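Local coordinates for protein phosphoglycerate kinase (Coxiella burnetii, PDB 4NG4) that catalyses the reversible transfer of a phosphoryl group between ATP and 3-phosphoglycerate, a step of glycolysis, at residues 183-188 with 351-356; 318-323 with 346-351; 179-184 with 374-379. All coordinates share one frame; numbering follows the deposited sequence.

Contact 1 (183-188 with 351-356); sequences EALSRA and YSIVGG. With ADP (adenosine-5'-diphosphate), chain E.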
loop_
_atom_site.group_PDB
_atom_site.type_symbol
_atom_site.label_atom_id
_atom_site.label_comp_id
_atom_site.label_asym_id
_atom_site.label_seq_id
_atom_site.Cartn_x
_atom_site.Cartn_y
_atom_site.Cartn_z
ATOM N N GLU A 183 9.057 7.107 -5.433
ATOM C CA GLU A 183 9.533 8.439 -5.052
ATOM C C GLU A 183 8.966 8.848 -3.697
ATOM O O GLU A 183 9.712 9.256 -2.818
ATOM C CB GLU A 183 9.159 9.490 -6.104
ATOM C CG GLU A 183 10.179 9.645 -7.219
ATOM C CD GLU A 183 9.820 10.762 -8.193
ATOM O OE1 GLU A 183 10.678 11.110 -9.044
ATOM O OE2 GLU A 183 8.685 11.292 -8.104
ATOM N N ALA A 184 7.651 8.719 -3.539
ATOM C CA ALA A 184 6.961 9.141 -2.320
ATOM C C ALA A 184 7.374 8.322 -1.108
ATOM O O ALA A 184 7.779 8.874 -0.085
ATOM C CB ALA A 184 5.467 9.052 -2.509
ATOM N N LEU A 185 7.276 7.006 -1.222
ATOM C CA LEU A 185 7.632 6.139 -0.111
ATOM C C LEU A 185 9.075 6.367 0.309
ATOM O O LEU A 185 9.337 6.656 1.479
ATOM C CB LEU A 185 7.414 4.664 -0.451
ATOM C CG LEU A 185 5.977 4.152 -0.563
ATOM C CD1 LEU A 185 6.022 2.646 -0.534
ATOM C CD2 LEU A 185 5.066 4.663 0.538
ATOM N N SER A 186 10.001 6.256 -0.639
ATOM C CA SER A 186 11.427 6.321 -0.326
ATOM C C SER A 186 11.888 7.733 -0.002
ATOM O O SER A 186 12.820 7.893 0.783
ATOM C CB SER A 186 12.275 5.738 -1.456
ATOM O OG SER A 186 12.137 6.504 -2.630
ATOM N N ARG A 187 11.249 8.749 -0.594
ATOM C CA ARG A 187 11.471 10.149 -0.172
ATOM C C ARG A 187 11.371 10.274 1.348
ATOM O O ARG A 187 12.226 10.895 1.983
ATOM C CB ARG A 187 10.459 11.118 -0.813
ATOM C CG ARG A 187 10.262 12.435 -0.033
ATOM C CD ARG A 187 9.417 13.445 -0.788
ATOM N NE ARG A 187 9.295 14.675 -0.014
ATOM C CZ ARG A 187 8.980 15.876 -0.507
ATOM N NH1 ARG A 187 8.727 16.059 -1.809
ATOM N NH2 ARG A 187 8.919 16.919 0.321
ATOM N N ALA A 188 10.324 9.687 1.915
ATOM C CA ALA A 188 10.108 9.742 3.350
ATOM C C ALA A 188 10.720 8.569 4.092
ATOM O O ALA A 188 10.202 8.195 5.155
ATOM C CB ALA A 188 8.617 9.803 3.646
ATOM N N TYR A 351 5.487 16.557 4.912
ATOM C CA TYR A 351 5.124 15.736 3.759
ATOM C C TYR A 351 4.498 14.443 4.281
ATOM O O TYR A 351 5.210 13.578 4.795
ATOM C CB TYR A 351 6.366 15.435 2.909
ATOM C CG TYR A 351 6.074 14.619 1.680
ATOM C CD1 TYR A 351 5.599 15.222 0.529
ATOM C CD2 TYR A 351 6.261 13.245 1.672
ATOM C CE1 TYR A 351 5.318 14.482 -0.608
ATOM C CE2 TYR A 351 5.987 12.491 0.536
ATOM C CZ TYR A 351 5.511 13.121 -0.596
ATOM O OH TYR A 351 5.227 12.393 -1.730
ATOM N N SER A 352 3.175 14.327 4.168
ATOM C CA SER A 352 2.438 13.170 4.728
ATOM C C SER A 352 2.260 12.037 3.704
ATOM O O SER A 352 2.025 12.296 2.513
ATOM C CB SER A 352 1.071 13.609 5.280
ATOM O OG SER A 352 0.337 14.353 4.309
ATOM N N ILE A 353 2.394 10.794 4.179
ATOM C CA ILE A 353 2.253 9.598 3.343
ATOM C C ILE A 353 1.409 8.595 4.100
ATOM O O ILE A 353 1.811 8.148 5.171
ATOM C CB ILE A 353 3.602 8.925 3.055
ATOM C CG1 ILE A 353 4.640 9.928 2.578
ATOM C CG2 ILE A 353 3.461 7.873 1.993
ATOM C CD1 ILE A 353 6.027 9.347 2.536
ATOM N N VAL A 354 0.237 8.248 3.565
ATOM C CA VAL A 354 -0.653 7.275 4.218
ATOM C C VAL A 354 -0.925 6.088 3.320
ATOM O O VAL A 354 -0.798 6.172 2.101
ATOM C CB VAL A 354 -2.003 7.888 4.645
ATOM C CG1 VAL A 354 -1.786 9.107 5.525
ATOM C CG2 VAL A 354 -2.833 8.258 3.430
ATOM N N GLY A 355 -1.305 4.983 3.945
ATOM C CA GLY A 355 -1.607 3.743 3.244
ATOM C C GLY A 355 -2.343 2.815 4.189
ATOM O O GLY A 355 -2.344 3.045 5.400
ATOM N N GLY A 356 -2.980 1.784 3.627
ATOM C CA GLY A 356 -3.768 0.821 4.397
ATOM C C GLY A 356 -5.234 0.877 4.018
ATOM O O GLY A 356 -5.792 1.955 3.821
HETATM P PB ADP E . -5.036 -0.548 8.006
HETATM O O1B ADP E . -5.566 0.859 7.880
HETATM O O2B ADP E . -5.847 -1.566 7.228
HETATM O O3B ADP E . -3.541 -0.667 7.828
HETATM P PA ADP E . -5.066 -2.327 10.258
HETATM O O1A ADP E . -5.332 -3.408 9.237
HETATM O O2A ADP E . -3.735 -2.341 10.962
HETATM O O3A ADP E . -5.259 -0.869 9.579
HETATM O "O5'" ADP E . -6.257 -2.444 11.352
HETATM C "C5'" ADP E . -7.244 -1.421 11.536
HETATM C "C4'" ADP E . -8.564 -2.023 11.997
HETATM O "O4'" ADP E . -8.438 -2.461 13.355
HETATM C "C3'" ADP E . -9.711 -1.013 11.930
HETATM O "O3'" ADP E . -10.756 -1.480 11.064
HETATM C "C2'" ADP E . -10.173 -0.827 13.371
HETATM O "O2'" ADP E . -11.596 -0.856 13.513
HETATM C "C1'" ADP E . -9.517 -1.963 14.159
HETATM N N9 ADP E . -9.063 -1.500 15.511
HETATM C C8 ADP E . -8.161 -0.523 15.775
HETATM N N7 ADP E . -8.010 -0.369 17.117
HETATM C C5 ADP E . -8.816 -1.253 17.738
HETATM C C6 ADP E . -9.139 -1.622 19.139
HETATM N N6 ADP E . -8.557 -0.998 20.193
HETATM N N1 ADP E . -10.043 -2.618 19.329
HETATM C C2 ADP E . -10.654 -3.271 18.312
HETATM N N3 ADP E . -10.407 -2.980 17.020
HETATM C C4 ADP E . -9.516 -2.001 16.674
#
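Arg187 lays its guanidinium flat on the ring of Tyr351, and this stack forms the outer, more solvent-accessible end of the seam between helix 176-190 and strand 351-354. Here the interdomain helix packs on the parallel sheet of the nucleotide-binding domain, the segment axes 119° apart. The two planes are only 10° from parallel, with Arg187 CZ 3.6 Å from Tyr351 CD1 and Arg187 NE 3.6 Å from Tyr351 CG. The long axes of the side chains run at a slant, so that the arginine spans the ring: its CD sits over the CE2 and CZ side, where it makes a CH-pi contact, and its guanidinium over the CG and CD1 side, where the contact is cation-pi. An arginine chain extended from CG to NE gives it the length to do this. The tyrosine meets it with CG anti to the backbone N (chi1 -179°), which swings the ring off the strand toward the helix and brings Tyr351 OH to 3.4 Å from Ala184 CB.

Further along the strand, Ile353 also faces the helix. Its CG2 branch meets Leu185 CD2 at 3.9 Å, while its CG1 branch lies on the side of Ala184, with the exact place of CD1 doubtful. Leu185 starts out from the helix away from the strand and only its end turns back; it continues onto Phe382 and Phe385 of helix 380-387. Beyond Ile353 the chain continues to Gly356, the N-cap residue of helix 357-365, whose CA lies 3.7 Å from ADP O3B.

No hydrogen bond joins the two segments. Buried aliphatic packing is combined with a stack on the accessible side, where the pi cloud of Tyr351 probably stabilises the positive charge of Arg187 without burying it.

Contact 2 (318-323 with 346-351); sequences GTIVWN and AKSTAY. With ADP (adenosine-5'-diphosphate), chain E.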
loop_
_atom_site.group_PDB
_atom_site.type_symbol
_atom_site.label_atom_id
_atom_site.label_comp_id
_atom_site.label_asym_id
_atom_site.label_seq_id
_atom_site.Cartn_x
_atom_site.Cartn_y
_atom_site.Cartn_z
ATOM N N GLY A 318 8.471 17.201 10.139
ATOM C CA GLY A 318 8.899 17.523 8.773
ATOM C C GLY A 318 8.427 16.485 7.764
ATOM O O GLY A 318 8.255 16.804 6.589
ATOM N N THR A 319 8.245 15.243 8.223
ATOM C CA THR A 319 7.719 14.153 7.401
ATOM C C THR A 319 6.837 13.264 8.273
ATOM O O THR A 319 7.105 13.130 9.474
ATOM C CB THR A 319 8.849 13.276 6.819
ATOM O OG1 THR A 319 9.799 14.101 6.137
ATOM C CG2 THR A 319 8.284 12.231 5.864
ATOM N N ILE A 320 5.802 12.659 7.678
ATOM C CA ILE A 320 4.896 11.759 8.404
ATOM C C ILE A 320 4.532 10.504 7.591
ATOM O O ILE A 320 4.250 10.584 6.398
ATOM C CB ILE A 320 3.608 12.484 8.817
ATOM C CG1 ILE A 320 3.923 13.694 9.717
ATOM C CG2 ILE A 320 2.682 11.520 9.523
ATOM C CD1 ILE A 320 2.708 14.527 10.106
ATOM N N VAL A 321 4.545 9.343 8.244
ATOM C CA VAL A 321 4.155 8.083 7.597
ATOM C C VAL A 321 3.094 7.434 8.477
ATOM O O VAL A 321 3.368 7.123 9.611
ATOM C CB VAL A 321 5.371 7.126 7.411
ATOM C CG1 VAL A 321 4.965 5.867 6.697
ATOM C CG2 VAL A 321 6.471 7.800 6.625
ATOM N N TRP A 322 1.883 7.239 7.971
ATOM C CA TRP A 322 0.782 6.788 8.825
ATOM C C TRP A 322 -0.015 5.627 8.215
ATOM O O TRP A 322 -0.586 5.754 7.140
ATOM C CB TRP A 322 -0.129 7.963 9.142
ATOM C CG TRP A 322 -1.438 7.596 9.742
ATOM C CD1 TRP A 322 -1.696 6.572 10.613
ATOM C CD2 TRP A 322 -2.682 8.259 9.532
ATOM N NE1 TRP A 322 -3.031 6.551 10.936
ATOM C CE2 TRP A 322 -3.653 7.582 10.290
ATOM C CE3 TRP A 322 -3.073 9.349 8.765
ATOM C CZ2 TRP A 322 -4.989 7.967 10.300
ATOM C CZ3 TRP A 322 -4.405 9.724 8.774
ATOM C CH2 TRP A 322 -5.345 9.033 9.530
ATOM N N ASN A 323 -0.035 4.507 8.941
ATOM C CA ASN A 323 -0.694 3.284 8.546
ATOM C C ASN A 323 -1.475 2.711 9.703
ATOM O O ASN A 323 -0.902 2.072 10.582
ATOM C CB ASN A 323 0.344 2.257 8.113
ATOM C CG ASN A 323 -0.243 0.862 7.965
ATOM O OD1 ASN A 323 0.357 -0.124 8.401
ATOM N ND2 ASN A 323 -1.430 0.774 7.371
ATOM N N ALA A 346 -3.275 16.635 8.266
ATOM C CA ALA A 346 -3.745 17.549 7.223
ATOM C C ALA A 346 -3.205 18.976 7.438
ATOM O O ALA A 346 -2.396 19.460 6.627
ATOM C CB ALA A 346 -5.274 17.549 7.159
ATOM N N LYS A 347 -3.635 19.623 8.529
ATOM C CA LYS A 347 -3.189 20.983 8.882
ATOM C C LYS A 347 -1.666 21.089 8.853
ATOM O O LYS A 347 -1.118 22.129 8.491
ATOM C CB LYS A 347 -3.677 21.388 10.282
ATOM C CG LYS A 347 -5.196 21.494 10.459
ATOM C CD LYS A 347 -5.567 21.700 11.934
ATOM C CE LYS A 347 -6.961 21.167 12.288
ATOM N NZ LYS A 347 -7.118 20.872 13.749
ATOM N N SER A 348 -0.998 19.999 9.228
ATOM C CA SER A 348 0.449 19.977 9.301
ATOM C C SER A 348 1.135 20.240 7.974
ATOM O O SER A 348 0.571 20.082 6.902
ATOM C CB SER A 348 0.957 18.657 9.879
ATOM O OG SER A 348 2.375 18.593 9.797
ATOM N N THR A 349 2.388 20.634 8.098
ATOM C CA THR A 349 3.191 21.144 7.006
ATOM C C THR A 349 4.192 20.096 6.531
ATOM O O THR A 349 4.892 20.293 5.548
ATOM C CB THR A 349 3.940 22.409 7.478
ATOM O OG1 THR A 349 4.608 22.997 6.378
ATOM C CG2 THR A 349 4.972 22.093 8.570
ATOM N N ALA A 350 4.253 18.980 7.254
ATOM C CA ALA A 350 5.114 17.868 6.896
ATOM C C ALA A 350 4.590 17.209 5.642
ATOM O O ALA A 350 3.406 17.304 5.337
ATOM C CB ALA A 350 5.167 16.866 8.023
ATOM N N TYR A 351 5.487 16.557 4.912
ATOM C CA TYR A 351 5.124 15.736 3.759
ATOM C C TYR A 351 4.498 14.443 4.281
ATOM O O TYR A 351 5.210 13.578 4.795
ATOM C CB TYR A 351 6.366 15.435 2.909
ATOM C CG TYR A 351 6.074 14.619 1.680
ATOM C CD1 TYR A 351 5.599 15.222 0.529
ATOM C CD2 TYR A 351 6.261 13.245 1.672
ATOM C CE1 TYR A 351 5.318 14.482 -0.608
ATOM C CE2 TYR A 351 5.987 12.491 0.536
ATOM C CZ TYR A 351 5.511 13.121 -0.596
ATOM O OH TYR A 351 5.227 12.393 -1.730
HETATM P PB ADP E . -5.036 -0.548 8.006
HETATM O O1B ADP E . -5.566 0.859 7.880
HETATM O O2B ADP E . -5.847 -1.566 7.228
HETATM O O3B ADP E . -3.541 -0.667 7.828
HETATM P PA ADP E . -5.066 -2.327 10.258
HETATM O O1A ADP E . -5.332 -3.408 9.237
HETATM O O2A ADP E . -3.735 -2.341 10.962
HETATM O O3A ADP E . -5.259 -0.869 9.579
HETATM O "O5'" ADP E . -6.257 -2.444 11.352
HETATM C "C5'" ADP E . -7.244 -1.421 11.536
HETATM C "C4'" ADP E . -8.564 -2.023 11.997
HETATM O "O4'" ADP E . -8.438 -2.461 13.355
HETATM C "C3'" ADP E . -9.711 -1.013 11.930
HETATM O "O3'" ADP E . -10.756 -1.480 11.064
HETATM C "C2'" ADP E . -10.173 -0.827 13.371
HETATM O "O2'" ADP E . -11.596 -0.856 13.513
HETATM C "C1'" ADP E . -9.517 -1.963 14.159
HETATM N N9 ADP E . -9.063 -1.500 15.511
HETATM C C8 ADP E . -8.161 -0.523 15.775
HETATM N N7 ADP E . -8.010 -0.369 17.117
HETATM C C5 ADP E . -8.816 -1.253 17.738
HETATM C C6 ADP E . -9.139 -1.622 19.139
HETATM N N6 ADP E . -8.557 -0.998 20.193
HETATM N N1 ADP E . -10.043 -2.618 19.329
HETATM C C2 ADP E . -10.654 -3.271 18.312
HETATM N N3 ADP E . -10.407 -2.980 17.020
HETATM C C4 ADP E . -9.516 -2.001 16.674
#
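Tyr351, the first residue of the second strand of a beta-alpha-beta crossover, pairs in parallel with Thr319, the first residue of the first; strand 319-323 is followed by helix 336-347 and then strand 351-354. Two backbone bonds bracket Thr319: Tyr351 N donates to Gly318 O (3.2 Å), and Ile320 N donates to Tyr351 O at 3.1 Å, nearly straight with an N-H...O angle of 168°. The turn that leads out of the helix is held by Ser348. Its OG stands anti to its backbone N (chi1 173°) and accepts from Ala350 N at 3.2 Å, an ST turn, while the same hydroxyl also bonds to the carbonyl of Met314, tying the turn to helix 304-316. Thr319 OG1 is satisfied by Gln193 O, and its methyl CG2 lies 3.5 Å from Tyr351 O.

Apolar atoms fill in around these bonds. Ala350 CB lies against the backbone of Gly318, 3.3 Å from its C atom, and meets Ile320 CG1 at 3.8 Å. Ile320 CD1 lies 4.1 Å from Ser348 OG, and the Ile320 side chain also touches Val345 of helix 336-347.

At the far end of the strand Asn323 serves the nucleotide: OD1 takes a bond from Lys208 NZ, and ND2 bonds to Gly355 O and, weakly, to ADP, with Asn323 ND2 2.6 Å from ADP O3B.

Contact 3 (179-184 with 374-379); sequences ISEVEA and YVSTAG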
loop_
_atom_site.group_PDB
_atom_site.type_symbol
_atom_site.label_atom_id
_atom_site.label_comp_id
_atom_site.label_asym_id
_atom_site.label_seq_id
_atom_site.Cartn_x
_atom_site.Cartn_y
_atom_site.Cartn_z
ATOM N N ILE A 179 7.148 4.758 -10.405
ATOM C CA ILE A 179 8.043 5.872 -10.096
ATOM C C ILE A 179 7.452 6.817 -9.047
ATOM O O ILE A 179 8.132 7.165 -8.087
ATOM C CB ILE A 179 8.448 6.687 -11.341
ATOM C CG1 ILE A 179 9.380 5.872 -12.239
ATOM C CG2 ILE A 179 9.153 7.964 -10.933
ATOM C CD1 ILE A 179 9.616 6.496 -13.603
ATOM N N SER A 180 6.204 7.242 -9.220
ATOM C CA SER A 180 5.585 8.126 -8.239
ATOM C C SER A 180 5.574 7.453 -6.880
ATOM O O SER A 180 6.035 8.028 -5.889
ATOM C CB SER A 180 4.159 8.506 -8.644
ATOM O OG SER A 180 4.137 9.031 -9.962
ATOM N N GLU A 181 5.062 6.223 -6.850
ATOM C CA GLU A 181 4.957 5.467 -5.609
ATOM C C GLU A 181 6.325 5.272 -4.954
ATOM O O GLU A 181 6.461 5.468 -3.755
ATOM C CB GLU A 181 4.275 4.118 -5.839
ATOM C CG GLU A 181 3.922 3.379 -4.535
ATOM C CD GLU A 181 2.464 3.509 -4.103
ATOM O OE1 GLU A 181 1.643 4.109 -4.824
ATOM O OE2 GLU A 181 2.138 2.981 -3.032
ATOM N N VAL A 182 7.342 4.892 -5.718
ATOM C CA VAL A 182 8.662 4.717 -5.118
ATOM C C VAL A 182 9.199 6.061 -4.622
ATOM O O VAL A 182 9.711 6.151 -3.512
ATOM C CB VAL A 182 9.687 4.053 -6.065
ATOM C CG1 VAL A 182 10.016 4.959 -7.240
ATOM C CG2 VAL A 182 10.954 3.706 -5.307
ATOM N N GLU A 183 9.057 7.107 -5.433
ATOM C CA GLU A 183 9.533 8.439 -5.052
ATOM C C GLU A 183 8.966 8.848 -3.697
ATOM O O GLU A 183 9.712 9.256 -2.818
ATOM C CB GLU A 183 9.159 9.490 -6.104
ATOM C CG GLU A 183 10.179 9.645 -7.219
ATOM C CD GLU A 183 9.820 10.762 -8.193
ATOM O OE1 GLU A 183 10.678 11.110 -9.044
ATOM O OE2 GLU A 183 8.685 11.292 -8.104
ATOM N N ALA A 184 7.651 8.719 -3.539
ATOM C CA ALA A 184 6.961 9.141 -2.320
ATOM C C ALA A 184 7.374 8.322 -1.108
ATOM O O ALA A 184 7.779 8.874 -0.085
ATOM C CB ALA A 184 5.467 9.052 -2.509
ATOM N N TYR A 374 0.410 12.168 -0.128
ATOM C CA TYR A 374 0.358 10.962 -0.950
ATOM C C TYR A 374 -0.488 9.884 -0.304
ATOM O O TYR A 374 -0.236 9.499 0.837
ATOM C CB TYR A 374 1.766 10.416 -1.207
ATOM C CG TYR A 374 1.776 9.389 -2.296
ATOM C CD1 TYR A 374 1.757 9.777 -3.630
ATOM C CD2 TYR A 374 1.757 8.025 -2.006
ATOM C CE1 TYR A 374 1.742 8.833 -4.651
ATOM C CE2 TYR A 374 1.745 7.069 -3.028
ATOM C CZ TYR A 374 1.739 7.487 -4.339
ATOM O OH TYR A 374 1.726 6.573 -5.358
ATOM N N VAL A 375 -1.484 9.391 -1.037
ATOM C CA VAL A 375 -2.291 8.275 -0.574
ATOM C C VAL A 375 -1.937 7.050 -1.387
ATOM O O VAL A 375 -2.072 7.066 -2.605
ATOM C CB VAL A 375 -3.783 8.557 -0.751
ATOM C CG1 VAL A 375 -4.602 7.348 -0.297
ATOM C CG2 VAL A 375 -4.177 9.821 0.014
ATOM N N SER A 376 -1.477 5.993 -0.718
ATOM C CA SER A 376 -1.213 4.716 -1.388
ATOM C C SER A 376 -2.455 3.848 -1.398
ATOM O O SER A 376 -3.097 3.662 -0.367
ATOM C CB SER A 376 -0.084 3.949 -0.702
ATOM O OG SER A 376 0.158 2.734 -1.394
ATOM N N THR A 377 -2.771 3.306 -2.569
ATOM C CA THR A 377 -3.898 2.400 -2.738
ATOM C C THR A 377 -3.395 0.957 -2.908
ATOM O O THR A 377 -4.161 0.057 -3.239
ATOM C CB THR A 377 -4.759 2.844 -3.941
ATOM O OG1 THR A 377 -3.926 2.972 -5.096
ATOM C CG2 THR A 377 -5.432 4.183 -3.665
ATOM N N ALA A 378 -2.112 0.744 -2.611
ATOM C CA ALA A 378 -1.416 -0.519 -2.886
ATOM C C ALA A 378 -1.659 -1.653 -1.868
ATOM O O ALA A 378 -1.572 -2.829 -2.228
ATOM C CB ALA A 378 0.079 -0.264 -3.018
ATOM N N GLY A 379 -1.948 -1.323 -0.616
ATOM C CA GLY A 379 -2.193 -2.350 0.385
ATOM C C GLY A 379 -0.939 -3.099 0.815
ATOM O O GLY A 379 -0.178 -2.618 1.651
#
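Glu181 reaches across from helix 176-190 and accepts one hydrogen bond on each carboxylate oxygen. Tyr374 OH donates to Glu181 OE1 (2.5 Å), coming from above the carboxylate plane, which stands 78° to the ring; seen from the ring, the oxygen lies at its edge. Ser376 OG donates to Glu181 OE2 at 2.6 Å, along the syn lone pair. The glutamate chain is bent at CB-CG (chi2 100°), which turns its head toward the strand end although its CB does not point there. Ala184, one turn further along the helix, sets its CB over one face of the Tyr374 ring, 3.7 Å from Tyr374 CG, and Ala378 CB comes to 3.8 Å from Glu181 OE2.

In the second shell, Ser376 OG, besides donating to the glutamate, accepts from Ala378 N at 3.3 Å in an ST turn, and Phe152 touches Glu181 and Ala378. Two hydroxyl donors would help such a buried carboxylate keep its negative charge.

The helix is the one that runs between the two domains of phosphoglycerate kinase, and here it is anchored to strand 374-375, at the edge of the nucleotide-binding sheet, and to the loop that follows it.

Overall arrangement
Leaving the N-terminal domain after strand 171-174, the chain enters helix 176-190, whose residues 179-188 supply the first segments of contacts 3 and 1, overlapping at Glu183 and Ala184. It then builds the nucleotide-binding domain. Contact 2 closes the shortest loop, from 318-323 to 346-351, within a single crossover. Contact 1 closes a longer one at 351-356, and contact 3 the longest at 374-379; contact 2 lies within both other loops, while contacts 1 and 3 set out from the same part of the helix; none cross. Tyr351 is common to contacts 1 and 2. Strands 319-323, 351-354 and 374-375 are consecutive neighbours in one parallel sheet; contacts 1 and 3 tie the last two to the interdomain helix.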